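Side-chain contact in lactaldehyde dehydrogenase (Methanocaldococcus jannaschii, PDB 3PQA), which oxidises lactaldehyde to lactate with NAD as the preferred cofactor, a step in the biosynthesis of coenzyme F420: residues G266-A271 with E293-K298. Residues are numbered along the deposited sequence; the frame is centred on the assembly and turned at random.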
# COMPACT_ATOMS: atom_id res chain seq x y z
N GLY B 266 30.70 12.73 -6.97
CA GLY B 266 29.55 13.36 -7.61
C GLY B 266 29.94 14.30 -8.74
O GLY B 266 29.20 14.44 -9.74
N SER B 267 31.10 14.93 -8.59
CA SER B 267 31.62 15.86 -9.59
C SER B 267 32.22 15.15 -10.79
O SER B 267 32.09 15.64 -11.92
CB SER B 267 32.69 16.75 -8.96
OG SER B 267 32.10 17.65 -8.05
N PHE B 268 32.88 14.02 -10.56
CA PHE B 268 33.79 13.50 -11.59
C PHE B 268 33.51 12.10 -12.13
O PHE B 268 34.07 11.72 -13.15
CB PHE B 268 35.25 13.68 -11.16
CG PHE B 268 35.60 15.12 -10.87
CD1 PHE B 268 35.49 16.09 -11.87
CD2 PHE B 268 36.01 15.51 -9.60
CE1 PHE B 268 35.79 17.43 -11.62
CE2 PHE B 268 36.33 16.85 -9.33
CZ PHE B 268 36.21 17.81 -10.35
N ILE B 269 32.63 11.35 -11.47
CA ILE B 269 32.11 10.12 -12.07
C ILE B 269 31.63 10.37 -13.51
O ILE B 269 30.93 11.36 -13.78
CB ILE B 269 30.98 9.50 -11.21
CG1 ILE B 269 31.58 8.74 -10.02
CG2 ILE B 269 30.05 8.56 -12.04
CD1 ILE B 269 32.29 7.43 -10.38
N TYR B 270 32.01 9.46 -14.41
CA TYR B 270 31.74 9.55 -15.86
C TYR B 270 31.98 10.95 -16.43
O TYR B 270 31.23 11.43 -17.28
CB TYR B 270 30.35 8.96 -16.22
CG TYR B 270 30.16 8.73 -17.72
CD1 TYR B 270 31.16 8.12 -18.49
CD2 TYR B 270 29.00 9.14 -18.36
CE1 TYR B 270 30.98 7.91 -19.86
CE2 TYR B 270 28.82 8.94 -19.74
CZ TYR B 270 29.81 8.32 -20.48
OH TYR B 270 29.63 8.14 -21.84
N ALA B 271 33.06 11.59 -15.97
CA ALA B 271 33.46 12.92 -16.46
C ALA B 271 32.35 13.97 -16.33
O ALA B 271 32.24 14.89 -17.14
CB ALA B 271 33.98 12.83 -17.91
N GLU B 293 40.51 24.04 -0.71
CA GLU B 293 41.85 23.45 -0.70
C GLU B 293 41.77 21.92 -0.70
O GLU B 293 42.45 21.26 -1.49
CB GLU B 293 42.66 23.95 0.51
CG GLU B 293 44.08 23.41 0.54
CD GLU B 293 44.78 23.61 1.87
OE1 GLU B 293 45.96 23.23 1.96
OE2 GLU B 293 44.16 24.12 2.83
N MET B 294 40.93 21.36 0.18
CA MET B 294 40.78 19.91 0.27
C MET B 294 40.23 19.32 -1.04
O MET B 294 40.70 18.29 -1.52
CB MET B 294 39.88 19.51 1.46
CG MET B 294 40.40 19.90 2.86
SD MET B 294 39.14 19.83 4.19
CE MET B 294 38.87 18.08 4.27
N PHE B 295 39.25 20.00 -1.62
CA PHE B 295 38.56 19.53 -2.83
C PHE B 295 39.47 19.56 -4.06
O PHE B 295 39.56 18.59 -4.79
CB PHE B 295 37.29 20.35 -3.03
CG PHE B 295 36.42 19.88 -4.17
CD1 PHE B 295 35.73 18.67 -4.08
CD2 PHE B 295 36.27 20.66 -5.30
CE1 PHE B 295 34.91 18.24 -5.13
CE2 PHE B 295 35.46 20.26 -6.35
CZ PHE B 295 34.78 19.04 -6.27
N VAL B 296 40.17 20.68 -4.26
CA VAL B 296 41.14 20.79 -5.36
C VAL B 296 42.25 19.73 -5.23
O VAL B 296 42.58 19.05 -6.20
CB VAL B 296 41.74 22.22 -5.42
CG1 VAL B 296 42.95 22.27 -6.35
CG2 VAL B 296 40.68 23.24 -5.85
N ASN B 297 42.77 19.55 -4.01
CA ASN B 297 43.85 18.58 -3.77
C ASN B 297 43.49 17.14 -4.12
O ASN B 297 44.32 16.41 -4.65
CB ASN B 297 44.35 18.65 -2.32
CG ASN B 297 45.27 19.82 -2.08
OD1 ASN B 297 45.63 20.53 -3.01
ND2 ASN B 297 45.64 20.03 -0.82
N LYS B 298 42.25 16.75 -3.83
CA LYS B 298 41.76 15.41 -4.15
C LYS B 298 41.48 15.29 -5.64
O LYS B 298 41.69 14.23 -6.23
CB LYS B 298 40.51 15.06 -3.32
CG LYS B 298 40.73 15.00 -1.79
CD LYS B 298 41.49 13.77 -1.31
CE LYS B 298 41.05 13.38 0.11
NZ LYS B 298 41.30 11.93 0.42
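F295 reaches from helix 288-300 to the C-terminal end of helix 256-268, where the far end of its ring meets S267 and F268. Both helices pack on the mixed sheet that holds strands 350-357 and 373-379, in the catalytic domain of the aldehyde dehydrogenase fold; this is structural packing away from the active site. F295 CZ lies 3.5 Å from S267 OG, which sits at the ring edge, in the ring plane, a place that suits an oxygen because the rim of a phenyl ring carries slight positive charge. F268 comes from the opposite direction, its CE2 4.1 Å from F295 CZ. The rings are turned only about 22° from parallel but meet corner to corner, neither covering the other's face, so they do not stack. Phenylalanine is long enough to bridge the 10.4 Å between the CA atoms of S267 and F295, with CG anti to the backbone N (chi1 -174°), and I264, I355 and I376 pack around it. F268 is bedded against L302, P353, P372 and I374. The buried S267 hydroxyl is satisfied within its own helix by a hydrogen bond with L263 O. Serine's small side chain lets CB rest over the centre of the F268 ring, 3.5 Å above its plane, while OG meets the F295 rim.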